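Side-chain contacts in 2-keto-3-deoxy-D-arabinonate dehydratase (Sulfolobus solfataricus, PDB 2Q18), which catalyses the dehydration of 2-dehydro-3-deoxy-D-arabinonate to 2,5-dioxopentanoate in a pentose oxidation pathway, as a metal-dependent homotetramer of the FAH family: residues Val149-Ser152 and Ile156-Tyr159; Met35-Asn40 and Thr196-Lys201. One frame throughout, in Å; residues are numbered along the deposited sequence.

Contact 1 (Val149-Ser152 and Ile156-Tyr159)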
loop_
_atom_site.group_PDB
_atom_site.type_symbol
_atom_site.label_atom_id
_atom_site.label_comp_id
_atom_site.label_asym_id
_atom_site.label_seq_id
_atom_site.Cartn_x
_atom_site.Cartn_y
_atom_site.Cartn_z
ATOM N N VAL A 149 16.559 -22.705 3.161
ATOM C CA VAL A 149 15.409 -21.807 3.126
ATOM C C VAL A 149 14.151 -22.667 3.290
ATOM O O VAL A 149 13.999 -23.691 2.623
ATOM C CB VAL A 149 15.345 -20.984 1.811
ATOM C CG1 VAL A 149 14.184 -19.993 1.847
ATOM C CG2 VAL A 149 16.666 -20.235 1.562
ATOM N N LEU A 150 13.257 -22.234 4.176
ATOM C CA LEU A 150 12.098 -23.029 4.591
ATOM C C LEU A 150 10.770 -22.334 4.311
ATOM O O LEU A 150 10.684 -21.109 4.389
ATOM C CB LEU A 150 12.187 -23.287 6.098
ATOM C CG LEU A 150 12.844 -24.520 6.725
ATOM C CD1 LEU A 150 13.796 -25.289 5.808
ATOM C CD2 LEU A 150 13.510 -24.133 8.048
ATOM N N ASP A 151 9.731 -23.115 4.006
ATOM C CA ASP A 151 8.363 -22.588 4.068
ATOM C C ASP A 151 7.800 -22.777 5.483
ATOM O O ASP A 151 8.486 -23.324 6.355
ATOM C CB ASP A 151 7.447 -23.162 2.959
ATOM C CG ASP A 151 7.028 -24.625 3.188
ATOM O OD1 ASP A 151 7.201 -25.183 4.294
ATOM O OD2 ASP A 151 6.497 -25.223 2.226
ATOM N N SER A 152 6.566 -22.329 5.710
ATOM C CA SER A 152 5.962 -22.378 7.050
ATOM C C SER A 152 5.715 -23.797 7.591
ATOM O O SER A 152 5.549 -23.974 8.795
ATOM C CB SER A 152 4.681 -21.532 7.112
ATOM O OG SER A 152 3.744 -21.955 6.141
ATOM N N ILE A 156 11.912 -27.779 2.832
ATOM C CA ILE A 156 13.115 -27.146 2.285
ATOM C C ILE A 156 12.855 -26.592 0.883
ATOM O O ILE A 156 12.551 -27.337 -0.050
ATOM C CB ILE A 156 14.331 -28.115 2.299
ATOM C CG1 ILE A 156 14.739 -28.420 3.749
ATOM C CG2 ILE A 156 15.514 -27.523 1.517
ATOM C CD1 ILE A 156 15.638 -29.644 3.920
ATOM N N LEU A 157 12.971 -25.275 0.748
ATOM C CA LEU A 157 12.746 -24.605 -0.534
ATOM C C LEU A 157 14.043 -24.409 -1.311
ATOM O O LEU A 157 14.019 -24.136 -2.513
ATOM C CB LEU A 157 12.075 -23.247 -0.319
ATOM C CG LEU A 157 10.711 -23.221 0.370
ATOM C CD1 LEU A 157 10.293 -21.778 0.638
ATOM C CD2 LEU A 157 9.665 -23.950 -0.467
ATOM N N GLY A 158 15.170 -24.537 -0.619
ATOM C CA GLY A 158 16.469 -24.385 -1.257
ATOM C C GLY A 158 17.613 -24.327 -0.273
ATOM O O GLY A 158 17.395 -24.351 0.944
ATOM N N TYR A 159 18.831 -24.246 -0.813
ATOM C CA TYR A 159 20.061 -24.224 -0.019
ATOM C C TYR A 159 20.889 -22.990 -0.333
ATOM O O TYR A 159 20.848 -22.469 -1.448
ATOM C CB TYR A 159 20.918 -25.467 -0.297
ATOM C CG TYR A 159 20.256 -26.779 0.053
ATOM C CD1 TYR A 159 20.498 -27.395 1.280
ATOM C CD2 TYR A 159 19.389 -27.410 -0.845
ATOM C CE1 TYR A 159 19.894 -28.606 1.609
ATOM C CE2 TYR A 159 18.775 -28.620 -0.523
ATOM C CZ TYR A 159 19.034 -29.208 0.707
ATOM O OH TYR A 159 18.438 -30.401 1.038
#
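Val149 O accepts the backbone hydrogen bond of Leu157 N at 2.7 Å. Val149 O also takes a CA-H...O contact from Ile156 CA, at 3.6 Å. Val149 N donates in turn to the O of the next residue, Gly158, at 2.9 Å. Leu157 and Gly158 thus both face Val149, which is a classic beta bulge. It shifts the antiparallel register by one, and the next pair is Leu150 with Ile156, non-hydrogen-bonded. The bulge turns the Leu157 side chain toward the partner strand. With CG anti to its own carbonyl carbon (chi1 -60°), Leu157 lies along the backbone of residues 149 to 151. Leu157 CD1 reaches Leu150 C at 3.7 Å and Asp151 CB at 3.9 Å. On the face of the sheet opposite Val149, Leu150 CD1 meets Ile156 CG1 at 3.9 Å, the two side chains crossing at a slant. Asp151 OD1 turns to the loop and accepts hydrogen bonds from the backbone N of Asn153 and of Lys155, which ties the hairpin turn together. The contact closes the loop end of the hairpin formed by strands 140-150 and 156-167. Helix 233-241 covers Leu150 and Ile156 through Ile237, while helix 30-40 lies against Leu157. The backbone of Leu150 also hydrogen-bonds with Gly249 and Thr250, so strand 250-253 runs along the other side of strand 140-150.

Contact 2 (Met35-Asn40 and Thr196-Lys201); sequences MRYSEN and TSDEIK
The Tyr37 ring has the Thr196 methyl over one face and the Asp198 carboxylate at its edge. Thr196 CG2 sits 3.8 Å from the centroid of the Tyr37 ring, a CH-pi contact 25° off the normal. Thr196 CG2 is offset toward the rim and comes closest to Tyr37 CD1, at 3.5 Å. Tyr37 OH donates to Asp198 OD1; the modelled 2.4 Å is very short, and its exact length doubtful. The carboxylate and ring planes stand 75° apart. Tyr37 CG is anti to the backbone N (chi1 -170°), and this carries the ring out from the helix, to where Thr196 and Asp198 meet it. Asp198 OD2 takes a bond from Thr196 OG1 on its syn side at 2.6 Å, which fixes the turn of the acid. Asp198 OD1 also salt-bridges Lys41 NZ. A leucine in place of Tyr37 has neither hydroxyl nor ring, and Asp198 OD1 would probably be held by Lys41 with less support while Thr196 CG2 lost the face it packs on. Met1 N hydrogen-bonds to Thr196 OG1, and Met1 also touches the ring. The contact joins the C-terminal part of helix 30-40 to the 3-10 segment 197-199, just after strand 188-195.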
loop_
_atom_site.group_PDB
_atom_site.type_symbol
_atom_site.label_atom_id
_atom_site.label_comp_id
_atom_site.label_asym_id
_atom_site.label_seq_id
_atom_site.Cartn_x
_atom_site.Cartn_y
_atom_site.Cartn_z
ATOM N N MET A 35 8.751 -20.982 -3.489
ATOM C CA MET A 35 7.584 -21.790 -3.133
ATOM C C MET A 35 6.940 -22.412 -4.379
ATOM O O MET A 35 6.679 -23.614 -4.406
ATOM C CB MET A 35 6.573 -20.959 -2.340
ATOM C CG MET A 35 7.041 -20.614 -0.926
ATOM S SD MET A 35 6.001 -19.387 -0.119
ATOM C CE MET A 35 4.512 -20.353 0.155
ATOM N N ARG A 36 6.721 -21.599 -5.415
ATOM C CA ARG A 36 6.182 -22.093 -6.689
ATOM C C ARG A 36 7.058 -23.186 -7.301
ATOM O O ARG A 36 6.547 -24.230 -7.728
ATOM C CB ARG A 36 5.990 -20.954 -7.696
ATOM C CG ARG A 36 5.338 -21.402 -9.012
ATOM C CD ARG A 36 5.147 -20.251 -9.998
ATOM N NE ARG A 36 4.413 -19.132 -9.406
ATOM C CZ ARG A 36 3.086 -19.055 -9.307
ATOM N NH1 ARG A 36 2.530 -17.988 -8.750
ATOM N NH2 ARG A 36 2.312 -20.039 -9.757
ATOM N N TYR A 37 8.369 -22.943 -7.345
ATOM C CA TYR A 37 9.307 -23.903 -7.920
ATOM C C TYR A 37 9.271 -25.228 -7.161
ATOM O O TYR A 37 9.341 -26.300 -7.765
ATOM C CB TYR A 37 10.737 -23.346 -7.947
ATOM C CG TYR A 37 11.681 -24.210 -8.757
ATOM C CD1 TYR A 37 12.247 -25.360 -8.207
ATOM C CD2 TYR A 37 11.986 -23.893 -10.079
ATOM C CE1 TYR A 37 13.097 -26.167 -8.949
ATOM C CE2 TYR A 37 12.843 -24.696 -10.832
ATOM C CZ TYR A 37 13.394 -25.830 -10.255
ATOM O OH TYR A 37 14.241 -26.637 -10.981
ATOM N N SER A 38 9.158 -25.141 -5.839
ATOM C CA SER A 38 9.055 -26.317 -4.983
ATOM C C SER A 38 7.833 -27.171 -5.313
ATOM O O SER A 38 7.846 -28.388 -5.115
ATOM C CB SER A 38 8.993 -25.896 -3.519
ATOM O OG SER A 38 9.179 -27.013 -2.674
ATOM N N GLU A 39 6.780 -26.527 -5.808
ATOM C CA GLU A 39 5.542 -27.219 -6.136
ATOM C C GLU A 39 5.615 -27.913 -7.500
ATOM O O GLU A 39 5.444 -29.130 -7.579
ATOM C CB GLU A 39 4.345 -26.263 -6.055
ATOM C CG GLU A 39 2.999 -26.953 -5.815
ATOM C CD GLU A 39 2.944 -27.725 -4.499
ATOM O OE1 GLU A 39 3.387 -27.185 -3.459
ATOM O OE2 GLU A 39 2.448 -28.875 -4.506
ATOM N N ASN A 40 5.889 -27.154 -8.562
ATOM C CA ASN A 40 5.867 -27.711 -9.921
ATOM C C ASN A 40 7.027 -27.295 -10.834
ATOM O O ASN A 40 6.969 -27.508 -12.049
ATOM C CB ASN A 40 4.526 -27.398 -10.599
ATOM C CG ASN A 40 4.316 -25.908 -10.836
ATOM O OD1 ASN A 40 4.982 -25.060 -10.234
ATOM N ND2 ASN A 40 3.375 -25.583 -11.718
ATOM N N THR A 196 17.739 -24.152 -5.710
ATOM C CA THR A 196 16.573 -24.996 -5.487
ATOM C C THR A 196 17.026 -26.401 -5.105
ATOM O O THR A 196 18.159 -26.797 -5.395
ATOM C CB THR A 196 15.639 -25.029 -6.709
ATOM O OG1 THR A 196 16.380 -25.399 -7.879
ATOM C CG2 THR A 196 15.013 -23.659 -6.925
ATOM N N SER A 197 16.140 -27.134 -4.438
ATOM C CA SER A 197 16.458 -28.441 -3.870
ATOM C C SER A 197 16.996 -29.443 -4.893
ATOM O O SER A 197 17.855 -30.266 -4.564
ATOM C CB SER A 197 15.229 -29.004 -3.152
ATOM O OG SER A 197 15.589 -30.077 -2.306
ATOM N N ASP A 198 16.508 -29.356 -6.131
ATOM C CA ASP A 198 16.953 -30.244 -7.213
ATOM C C ASP A 198 18.371 -29.945 -7.725
ATOM O O ASP A 198 18.924 -30.715 -8.513
ATOM C CB ASP A 198 15.942 -30.239 -8.375
ATOM C CG ASP A 198 15.734 -28.853 -8.986
ATOM O OD1 ASP A 198 14.911 -28.740 -9.920
ATOM O OD2 ASP A 198 16.384 -27.880 -8.548
ATOM N N GLU A 199 18.952 -28.832 -7.282
ATOM C CA GLU A 199 20.330 -28.485 -7.637
ATOM C C GLU A 199 21.328 -29.218 -6.739
ATOM O O GLU A 199 22.519 -29.282 -7.048
ATOM C CB GLU A 199 20.558 -26.970 -7.553
ATOM C CG GLU A 199 19.710 -26.133 -8.520
ATOM C CD GLU A 199 20.281 -26.057 -9.933
ATOM O OE1 GLU A 199 21.390 -26.582 -10.180
ATOM O OE2 GLU A 199 19.614 -25.460 -10.802
ATOM N N ILE A 200 20.836 -29.763 -5.628
ATOM C CA ILE A 200 21.673 -30.517 -4.692
ATOM C C ILE A 200 21.127 -31.936 -4.494
ATOM O O ILE A 200 20.173 -32.154 -3.735
ATOM C CB ILE A 200 21.858 -29.769 -3.340
ATOM C CG1 ILE A 200 22.649 -28.471 -3.564
ATOM C CG2 ILE A 200 22.569 -30.657 -2.318
ATOM C CD1 ILE A 200 23.022 -27.723 -2.303
ATOM N N LYS A 201 21.738 -32.891 -5.196
ATOM C CA LYS A 201 21.331 -34.297 -5.132
ATOM C C LYS A 201 21.487 -34.876 -3.728
ATOM O O LYS A 201 20.626 -35.621 -3.257
ATOM C CB LYS A 201 22.117 -35.138 -6.148
ATOM C CG LYS A 201 21.723 -34.903 -7.611
ATOM C CD LYS A 201 20.354 -35.508 -7.937
ATOM C CE LYS A 201 19.857 -35.080 -9.313
ATOM N NZ LYS A 201 20.673 -35.656 -10.423
#

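Contacts 1 and 2 are neighbours, their centres about 9 Å apart, and contact 1 is nested in the long loop of chain that contact 2 closes. They touch at two places. Leu157 of contact 1 packs on the helix of contact 2, its CD2 3.7 Å from Ser38 CB and its CD1 3.8 Å from Met35 CG. Tyr159 packs on the segment 196-201, with Tyr159 CB 3.7 Å from Ile200 CD1. Strand 156-167 therefore meets both halves of contact 2. A hydrogen bond from Lys155, just before contact 1, to Ser38 OG adds a polar tie. Both contacts lie away from the annotated substrate and magnesium sites.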